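Local coordinates for protein dipeptidase AC. Metallo peptidase. MEROPS family M19 (PDB 3FDG) that probably hydrolyses dipeptides as a metal-dependent dipeptidase of family M19, using a two-metal site occupied here by magnesium, at residues 11-16 with 302-307; 52-57 with 135-140; 207-212 with 227-232. All blocks are in the same frame, centred on the assembly; numbering follows the deposited sequence.

Contact 1: 11-16 with 302-307; sequences HNDFLL and GSDFDG. With MG (magnesium ion), chain E.
The amide N of Asp-13 donates to the carbonyl O of Phe-305 at 2.8 Å, and the bond is almost straight at both ends, with 171° at the hydrogen and 175° at the oxygen. The residue before Phe-305 adds a second bond: Asp-304 N donates to His-11 O, also at 2.8 Å but more bent. These two bonds tie the first metal-binding strand end to the loop after strand 299-301, where a TIM barrel closes on itself.

His-11 and Asp-13 form the H-x-D pair familiar from metal-dependent hydrolases with this fold. The His-11 ring, with CG anti to the backbone N (chi1 -176°), reaches one magnesium through NE2 at 2.2 Å, while Asp-13 grips the same ion with both carboxylate oxygens, the closer being OD2 at 2.0 Å. A water and Glu-137 complete its shell. Asp-304 runs alongside His-11, its OD1 at the edge of the imidazole 3.2 Å from CD2, and 3.1 Å from Asp-13 OD2. Asp-304 has been seen as a ligand of this first metal site, yet here its OD1 lies 3.9 Å from the magnesium; its OD2 is bonded instead to Asn-262.

Two local turns flank the site. Asn-12 OD1 accepts in its carbonyl plane from Phe-14 N, an Asx turn leading into the helix, and Ser-303 OG accepts from Phe-305 N in an ST turn while bonding Asp-9. Asp-306 brings OD2 to the edge of the Phe-14 ring, 3.7 Å from CD1; OD2 also forms a salt bridge with Arg-17, while OD1 accepts from the backbone N of His-37. Strand 11-12 lies against strand 48-56, which His-11 and Asp-13 touch at Ala-54, and Phe-14 and Leu-15 pack on helix 87-108.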
loop_
_atom_site.group_PDB
_atom_site.type_symbol
_atom_site.label_atom_id
_atom_site.label_comp_id
_atom_site.label_asym_id
_atom_site.label_seq_id
_atom_site.Cartn_x
_atom_site.Cartn_y
_atom_site.Cartn_z
ATOM N N HIS B 11 13.788 14.310 8.829
ATOM C CA HIS B 11 13.021 13.328 9.597
ATOM C C HIS B 11 12.069 14.027 10.516
ATOM O O HIS B 11 12.525 14.805 11.369
ATOM C CB HIS B 11 13.963 12.450 10.519
ATOM C CG HIS B 11 13.234 11.355 11.247
ATOM N ND1 HIS B 11 13.032 10.108 10.686
ATOM C CD2 HIS B 11 12.638 11.326 12.471
ATOM C CE1 HIS B 11 12.325 9.356 11.523
ATOM N NE2 HIS B 11 12.081 10.074 12.622
ATOM N N ASN B 12 10.768 13.702 10.409
ATOM C CA ASN B 12 9.885 14.154 11.455
ATOM C C ASN B 12 8.849 13.075 11.773
ATOM O O ASN B 12 8.572 12.201 10.924
ATOM C CB ASN B 12 9.199 15.465 11.058
ATOM C CG ASN B 12 8.041 15.277 10.084
ATOM O OD1 ASN B 12 6.977 14.754 10.452
ATOM N ND2 ASN B 12 8.233 15.710 8.828
ATOM N N ASP B 13 8.245 13.181 12.950
ATOM C CA ASP B 13 7.298 12.180 13.376
ATOM C C ASP B 13 5.903 12.759 13.570
ATOM O O ASP B 13 5.134 12.281 14.428
ATOM C CB ASP B 13 7.798 11.542 14.687
ATOM C CG ASP B 13 9.008 10.605 14.444
ATOM O OD1 ASP B 13 8.828 9.602 13.748
ATOM O OD2 ASP B 13 10.116 10.866 14.930
ATOM N N PHE B 14 5.569 13.742 12.740
ATOM C CA PHE B 14 4.228 14.327 12.724
ATOM C C PHE B 14 3.131 13.247 12.567
ATOM O O PHE B 14 2.105 13.328 13.208
ATOM C CB PHE B 14 4.101 15.411 11.635
ATOM C CG PHE B 14 2.761 16.050 11.593
ATOM C CD1 PHE B 14 2.366 16.942 12.627
ATOM C CD2 PHE B 14 1.870 15.764 10.535
ATOM C CE1 PHE B 14 1.115 17.550 12.579
ATOM C CE2 PHE B 14 0.622 16.339 10.469
ATOM C CZ PHE B 14 0.210 17.260 11.488
ATOM N N LEU B 15 3.359 12.211 11.747
ATOM C CA LEU B 15 2.293 11.209 11.540
ATOM C C LEU B 15 1.911 10.503 12.852
ATOM O O LEU B 15 0.810 9.992 13.005
ATOM C CB LEU B 15 2.753 10.160 10.506
ATOM C CG LEU B 15 2.832 10.765 9.093
ATOM C CD1 LEU B 15 3.517 9.668 8.181
ATOM C CD2 LEU B 15 1.443 11.123 8.520
ATOM N N LEU B 16 2.836 10.456 13.796
ATOM C CA LEU B 16 2.549 9.807 15.082
ATOM C C LEU B 16 1.464 10.576 15.839
ATOM O O LEU B 16 0.600 9.981 16.562
ATOM C CB LEU B 16 3.850 9.676 15.895
ATOM C CG LEU B 16 3.886 8.867 17.183
ATOM C CD1 LEU B 16 3.489 7.424 16.873
ATOM C CD2 LEU B 16 5.315 8.961 17.801
ATOM N N GLY B 302 18.015 17.167 10.038
ATOM C CA GLY B 302 17.190 16.002 10.238
ATOM C C GLY B 302 16.582 16.163 11.625
ATOM O O GLY B 302 16.956 15.462 12.556
ATOM N N SER B 303 15.679 17.111 11.731
ATOM C CA SER B 303 15.216 17.636 13.003
ATOM C C SER B 303 14.796 16.621 14.022
ATOM O O SER B 303 15.054 16.818 15.221
ATOM C CB SER B 303 14.017 18.537 12.740
ATOM O OG SER B 303 12.916 17.830 12.165
ATOM N N ASP B 304 14.051 15.606 13.590
ATOM C CA ASP B 304 13.326 14.742 14.538
ATOM C C ASP B 304 12.217 15.594 15.217
ATOM O O ASP B 304 11.781 15.299 16.360
ATOM C CB ASP B 304 14.329 14.113 15.547
ATOM C CG ASP B 304 13.927 12.684 16.014
ATOM O OD1 ASP B 304 12.905 12.148 15.537
ATOM O OD2 ASP B 304 14.702 12.060 16.796
ATOM N N PHE B 305 11.692 16.585 14.494
ATOM C CA PHE B 305 10.482 17.306 14.963
ATOM C C PHE B 305 9.347 16.327 15.302
ATOM O O PHE B 305 9.087 15.363 14.552
ATOM C CB PHE B 305 9.905 18.323 13.948
ATOM C CG PHE B 305 10.636 19.657 13.854
ATOM C CD1 PHE B 305 10.957 20.410 15.002
ATOM C CD2 PHE B 305 10.915 20.201 12.582
ATOM C CE1 PHE B 305 11.642 21.664 14.866
ATOM C CE2 PHE B 305 11.544 21.415 12.423
ATOM C CZ PHE B 305 11.898 22.179 13.578
ATOM N N ASP B 306 8.656 16.610 16.419
ATOM C CA ASP B 306 7.602 15.753 16.967
ATOM C C ASP B 306 8.080 14.358 17.392
ATOM O O ASP B 306 7.279 13.485 17.750
ATOM C CB ASP B 306 6.382 15.720 16.024
ATOM C CG ASP B 306 5.591 16.979 16.119
ATOM O OD1 ASP B 306 5.449 17.494 17.270
ATOM O OD2 ASP B 306 5.129 17.495 15.086
ATOM N N GLY B 307 9.388 14.140 17.344
ATOM C CA GLY B 307 9.947 12.866 17.771
ATOM C C GLY B 307 10.945 12.992 18.920
ATOM O O GLY B 307 11.417 11.991 19.392
HETATM MG MG MG E . 10.906 9.141 14.178
HETATM O O HOH W 1 10.247 8.085 15.811
#

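Contact 2: 52-57 with 135-140; sequences FFAIYV and HMEGAE. With MG (magnesium ion), chain F; MG (magnesium ion), chain E.
Strands 52-56 and 135-137 run parallel at 43° to one another, as neighbours in the TIM-barrel wall, with Ala-54 opposite His-135 and Ile-55 opposite Met-136. Three bonds stitch them: Ile-55 N to His-135 O at 2.7 Å, Glu-137 N to Ile-55 O at 2.8 Å, and a longer one from His-135 N to Phe-53 O, whose donor stands well above the carbonyl plane.

Ala-54, His-135 and Glu-137 share the face that looks toward the metals. The small methyl of Ala-54 sits at the edge of the His-135 imidazole, 3.8 Å from CD2, and close to the Glu-137 carboxylate; the ring's ND1 is bonded to Ser-159 on the next strand. Glu-137 is the bridging ligand of the site. Its chain, trans at chi1 (174°) and extended beyond, carries the carboxylate out to both ions: OE1 binds one magnesium at 2.0 Å and OE2 the other at 2.1 Å. Tyr-56 crosses beside it, CB 3.8 Å from OE1.

On the other face, Ile-55 and Met-136 point outward, Ile-55 against Ala-94 of helix 87-108 and Met-136 against strand 157-161. Where the strands part, a water accepts from Val-57 N at 2.9 Å.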
loop_
_atom_site.group_PDB
_atom_site.type_symbol
_atom_site.label_atom_id
_atom_site.label_comp_id
_atom_site.label_asym_id
_atom_site.label_seq_id
_atom_site.Cartn_x
_atom_site.Cartn_y
_atom_site.Cartn_z
ATOM N N PHE B 52 11.113 14.361 4.991
ATOM C CA PHE B 52 10.694 12.988 5.151
ATOM C C PHE B 52 9.693 12.871 6.295
ATOM O O PHE B 52 10.016 13.262 7.433
ATOM C CB PHE B 52 11.885 12.105 5.545
ATOM C CG PHE B 52 12.961 11.998 4.484
ATOM C CD1 PHE B 52 13.109 10.810 3.759
ATOM C CD2 PHE B 52 13.855 13.067 4.258
ATOM C CE1 PHE B 52 14.129 10.690 2.796
ATOM C CE2 PHE B 52 14.872 12.972 3.295
ATOM C CZ PHE B 52 15.010 11.782 2.564
ATOM N N PHE B 53 8.533 12.263 6.021
ATOM C CA PHE B 53 7.524 12.018 7.060
ATOM C C PHE B 53 7.601 10.562 7.396
ATOM O O PHE B 53 7.223 9.707 6.590
ATOM C CB PHE B 53 6.108 12.396 6.563
ATOM C CG PHE B 53 5.899 13.869 6.513
ATOM C CD1 PHE B 53 5.158 14.509 7.519
ATOM C CD2 PHE B 53 6.493 14.634 5.477
ATOM C CE1 PHE B 53 5.014 15.919 7.499
ATOM C CE2 PHE B 53 6.368 16.001 5.415
ATOM C CZ PHE B 53 5.633 16.690 6.441
ATOM N N ALA B 54 8.063 10.286 8.614
ATOM C CA ALA B 54 8.268 8.895 9.084
ATOM C C ALA B 54 6.985 8.168 9.459
ATOM O O ALA B 54 6.128 8.681 10.242
ATOM C CB ALA B 54 9.169 8.905 10.299
ATOM N N ILE B 55 6.877 6.977 8.909
ATOM C CA ILE B 55 5.950 5.957 9.362
ATOM C C ILE B 55 6.783 5.164 10.379
ATOM O O ILE B 55 7.758 4.480 10.060
ATOM C CB ILE B 55 5.462 5.038 8.245
ATOM C CG1 ILE B 55 4.644 5.827 7.179
ATOM C CG2 ILE B 55 4.626 3.885 8.849
ATOM C CD1 ILE B 55 4.484 5.090 5.865
ATOM N N TYR B 56 6.370 5.252 11.631
ATOM C CA TYR B 56 7.151 4.680 12.675
ATOM C C TYR B 56 6.160 3.933 13.560
ATOM O O TYR B 56 5.232 4.571 14.067
ATOM C CB TYR B 56 7.796 5.791 13.483
ATOM C CG TYR B 56 8.127 5.347 14.879
ATOM C CD1 TYR B 56 9.063 4.325 15.076
ATOM C CD2 TYR B 56 7.474 5.908 15.988
ATOM C CE1 TYR B 56 9.374 3.863 16.353
ATOM C CE2 TYR B 56 7.783 5.465 17.300
ATOM C CZ TYR B 56 8.737 4.438 17.443
ATOM O OH TYR B 56 9.061 3.937 18.670
ATOM N N VAL B 57 6.381 2.633 13.774
ATOM C CA VAL B 57 5.410 1.836 14.589
ATOM C C VAL B 57 5.819 1.867 16.074
ATOM O O VAL B 57 6.837 1.320 16.452
ATOM C CB VAL B 57 5.311 0.394 14.037
ATOM C CG1 VAL B 57 4.450 -0.529 14.954
ATOM C CG2 VAL B 57 4.794 0.432 12.582
ATOM N N HIS B 135 8.502 7.889 4.308
ATOM C CA HIS B 135 9.639 7.266 4.983
ATOM C C HIS B 135 9.154 6.224 6.007
ATOM O O HIS B 135 8.128 6.389 6.644
ATOM C CB HIS B 135 10.521 8.343 5.668
ATOM C CG HIS B 135 11.608 7.752 6.518
ATOM N ND1 HIS B 135 12.747 7.226 5.966
ATOM C CD2 HIS B 135 11.707 7.544 7.862
ATOM C CE1 HIS B 135 13.521 6.737 6.924
ATOM N NE2 HIS B 135 12.900 6.894 8.079
ATOM N N MET B 136 9.844 5.087 6.110
ATOM C CA MET B 136 9.490 4.099 7.112
ATOM C C MET B 136 10.670 3.985 8.068
ATOM O O MET B 136 11.781 3.724 7.631
ATOM C CB MET B 136 9.247 2.719 6.465
ATOM C CG MET B 136 8.785 1.610 7.412
ATOM S SD MET B 136 8.207 0.088 6.475
ATOM C CE MET B 136 6.650 0.760 5.883
ATOM N N GLU B 137 10.405 4.176 9.354
ATOM C CA GLU B 137 11.458 4.157 10.387
ATOM C C GLU B 137 11.393 2.830 11.152
ATOM O O GLU B 137 10.562 2.672 12.056
ATOM C CB GLU B 137 11.273 5.352 11.353
ATOM C CG GLU B 137 12.249 5.325 12.580
ATOM C CD GLU B 137 12.264 6.627 13.352
ATOM O OE1 GLU B 137 11.268 7.351 13.358
ATOM O OE2 GLU B 137 13.291 6.947 13.942
ATOM N N GLY B 138 12.187 1.860 10.719
ATOM C CA GLY B 138 12.067 0.529 11.264
ATOM C C GLY B 138 11.192 -0.203 10.277
ATOM O O GLY B 138 10.132 0.310 9.867
ATOM N N ALA B 139 11.649 -1.383 9.871
ATOM C CA ALA B 139 11.021 -2.112 8.796
ATOM C C ALA B 139 10.105 -3.272 9.290
ATOM O O ALA B 139 9.892 -4.273 8.583
ATOM C CB ALA B 139 12.103 -2.651 7.867
ATOM N N GLU B 140 9.535 -3.134 10.473
ATOM C CA GLU B 140 8.643 -4.171 11.011
ATOM C C GLU B 140 7.465 -4.532 10.112
ATOM O O GLU B 140 7.085 -5.725 10.051
ATOM C CB GLU B 140 8.134 -3.759 12.402
ATOM C CG GLU B 140 9.161 -3.806 13.505
ATOM C CD GLU B 140 9.979 -2.511 13.661
ATOM O OE1 GLU B 140 9.859 -1.593 12.819
ATOM O OE2 GLU B 140 10.739 -2.423 14.649
HETATM MG MG MG F . 14.277 8.266 15.182
HETATM MG MG MG E . 10.906 9.141 14.178
HETATM O O HOH W 2 8.511 0.924 12.716
HETATM O O HOH W 1 10.247 8.085 15.811
HETATM O O HOH W 3 15.300 9.491 16.865
HETATM O O HOH W 4 13.095 7.447 17.109
#

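Contact 3: 207-212 with 227-232; sequences DLSHLN and LVATHS. With MG (magnesium ion), chain F.
The second half of the two-metal site is built here, on the loops that follow two successive short barrel strands: His-210 and His-231 bind one magnesium through NE2, at 2.2 and 2.3 Å. Two waters and Glu-137 fill the rest of its shell. The two rings meet obliquely, planes 63° apart, with their NE2 atoms converging on the ion.

Behind His-231 lies a second-shell chain of hydrogen bonds. Its ND1 donates to Thr-230 OG1 at 2.9 Å, and that hydroxyl in turn donates to Asp-207 OD2 at 2.5 Å, a short bond. With ND1 thus engaged as a donor, the ring's rotation is fixed and NE2 is left to the metal. Asp-207 is itself firmly placed: OD1 receives Thr-230 N and Ser-209 N, both at 3.0 Å, from opposite faces of the carboxylate plane, and the second of these closes an Asx turn. A chi1 of 178° swings the carboxylate away from its own amide and across to Thr-230.

Ser-209 fastens the loops a second time. Its OG accepts from His-231 N and is hydrogen-bonded to Ser-232 OG at 2.7 Å, with either hydroxyl able to donate; Ser-232 also bonds Arg-242. Ser-209 and His-210 are the middle residues of a type II turn from Leu-208 to Leu-211, and the ND1 of His-210 is held by Ser-165.

Leu-208 N to Val-228 O joins the backbones nearer the strands, and Leu-208 meets Leu-227 where both lean on helix 213-222, the connection between strands 205-206 and 228-229. Val-228 and Thr-230 pack on Trp-345 of helix 334-353, while strand 228-229 pairs in parallel with strand 258-261.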
loop_
_atom_site.group_PDB
_atom_site.type_symbol
_atom_site.label_atom_id
_atom_site.label_comp_id
_atom_site.label_asym_id
_atom_site.label_seq_id
_atom_site.Cartn_x
_atom_site.Cartn_y
_atom_site.Cartn_z
ATOM N N ASP B 207 18.149 4.322 5.287
ATOM C CA ASP B 207 18.436 5.277 6.354
ATOM C C ASP B 207 19.118 4.519 7.494
ATOM O O ASP B 207 18.523 3.586 8.080
ATOM C CB ASP B 207 17.144 5.958 6.830
ATOM C CG ASP B 207 17.390 6.923 7.985
ATOM O OD1 ASP B 207 18.565 7.181 8.324
ATOM O OD2 ASP B 207 16.416 7.427 8.555
ATOM N N LEU B 208 20.355 4.914 7.827
ATOM C CA LEU B 208 21.154 4.188 8.842
ATOM C C LEU B 208 20.960 4.722 10.268
ATOM O O LEU B 208 21.493 4.157 11.209
ATOM C CB LEU B 208 22.650 4.277 8.517
ATOM C CG LEU B 208 23.040 3.796 7.099
ATOM C CD1 LEU B 208 24.474 4.030 6.728
ATOM C CD2 LEU B 208 22.687 2.337 6.948
ATOM N N SER B 209 20.226 5.814 10.440
ATOM C CA SER B 209 19.945 6.287 11.798
ATOM C C SER B 209 19.233 5.199 12.593
ATOM O O SER B 209 18.282 4.582 12.065
ATOM C CB SER B 209 19.069 7.549 11.772
ATOM O OG SER B 209 19.846 8.646 11.294
ATOM N N HIS B 210 19.684 5.003 13.837
ATOM C CA HIS B 210 19.228 3.940 14.776
ATOM C C HIS B 210 19.948 2.616 14.524
ATOM O O HIS B 210 20.029 1.776 15.405
ATOM C CB HIS B 210 17.703 3.691 14.733
ATOM C CG HIS B 210 16.899 4.848 15.257
ATOM N ND1 HIS B 210 16.649 5.032 16.606
ATOM C CD2 HIS B 210 16.238 5.837 14.613
ATOM C CE1 HIS B 210 15.903 6.113 16.775
ATOM N NE2 HIS B 210 15.634 6.618 15.581
ATOM N N LEU B 211 20.446 2.382 13.322
ATOM C CA LEU B 211 21.128 1.126 13.082
ATOM C C LEU B 211 22.460 1.071 13.898
ATOM O O LEU B 211 23.126 2.115 14.040
ATOM C CB LEU B 211 21.396 1.016 11.576
ATOM C CG LEU B 211 21.987 -0.294 11.055
ATOM C CD1 LEU B 211 21.074 -1.536 11.383
ATOM C CD2 LEU B 211 22.246 -0.246 9.567
ATOM N N ASN B 212 22.840 -0.117 14.422
ATOM C CA ASN B 212 24.075 -0.231 15.221
ATOM C C ASN B 212 25.309 -0.337 14.333
ATOM O O ASN B 212 25.192 -0.371 13.082
ATOM C CB ASN B 212 24.021 -1.373 16.269
ATOM C CG ASN B 212 23.991 -2.783 15.639
ATOM O OD1 ASN B 212 24.339 -2.973 14.450
ATOM N ND2 ASN B 212 23.554 -3.759 16.423
ATOM N N LEU B 227 25.408 6.476 1.355
ATOM C CA LEU B 227 25.055 6.098 2.710
ATOM C C LEU B 227 24.438 7.303 3.366
ATOM O O LEU B 227 24.982 8.395 3.298
ATOM C CB LEU B 227 26.292 5.693 3.542
ATOM C CG LEU B 227 27.003 4.404 3.064
ATOM C CD1 LEU B 227 28.174 4.130 3.981
ATOM C CD2 LEU B 227 26.059 3.192 3.040
ATOM N N VAL B 228 23.325 7.069 4.037
ATOM C CA VAL B 228 22.554 8.164 4.590
ATOM C C VAL B 228 22.140 7.891 6.013
ATOM O O VAL B 228 21.658 6.807 6.318
ATOM C CB VAL B 228 21.228 8.357 3.778
ATOM C CG1 VAL B 228 20.375 9.487 4.369
ATOM C CG2 VAL B 228 21.526 8.631 2.285
ATOM N N ALA B 229 22.208 8.931 6.857
ATOM C CA ALA B 229 21.682 8.849 8.225
ATOM C C ALA B 229 20.873 10.107 8.332
ATOM O O ALA B 229 21.430 11.208 8.303
ATOM C CB ALA B 229 22.821 8.821 9.248
ATOM N N THR B 230 19.559 9.962 8.373
ATOM C CA THR B 230 18.658 11.135 8.234
ATOM C C THR B 230 18.609 11.986 9.458
ATOM O O THR B 230 18.196 13.155 9.402
ATOM C CB THR B 230 17.178 10.732 7.909
ATOM O OG1 THR B 230 16.636 9.898 8.933
ATOM C CG2 THR B 230 17.096 10.010 6.496
ATOM N N HIS B 231 18.985 11.396 10.566
ATOM C CA HIS B 231 18.849 12.118 11.858
ATOM C C HIS B 231 19.808 11.608 12.932
ATOM O O HIS B 231 19.410 10.924 13.892
ATOM C CB HIS B 231 17.376 12.268 12.320
ATOM C CG HIS B 231 16.627 10.992 12.673
ATOM N ND1 HIS B 231 16.492 9.915 11.816
ATOM C CD2 HIS B 231 15.922 10.665 13.795
ATOM C CE1 HIS B 231 15.752 8.982 12.395
ATOM N NE2 HIS B 231 15.364 9.424 13.576
ATOM N N SER B 232 21.069 12.016 12.784
ATOM C CA SER B 232 22.149 11.563 13.679
ATOM C C SER B 232 23.234 12.608 13.690
ATOM O O SER B 232 23.486 13.276 12.665
ATOM C CB SER B 232 22.793 10.236 13.180
ATOM O OG SER B 232 21.864 9.143 13.090
HETATM MG MG MG F . 14.277 8.266 15.182
HETATM O O HOH W 3 15.300 9.491 16.865
HETATM O O HOH W 4 13.095 7.447 17.109
#

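How the contacts relate
The three contacts surround one binuclear magnesium centre. Contact 1 supplies the histidine and aspartate of the first ion, contact 3 the two histidines of the second, and contact 2 the glutamate between them. Direct joints bind the set together: Asn-12 pairs its backbone with Phe-52 and Ala-54, His-11 stacks on His-231 with ND1 3.4 Å from CE1, and His-135 CE1 approaches Asp-207 OD2 at 3.4 Å. Along the chain, contacts 2 and 3 follow each other inside the long loop that contact 1 closes. The centres of the three contacts lie about 10 to 14 Å apart, and their ligands converge on a single pocket.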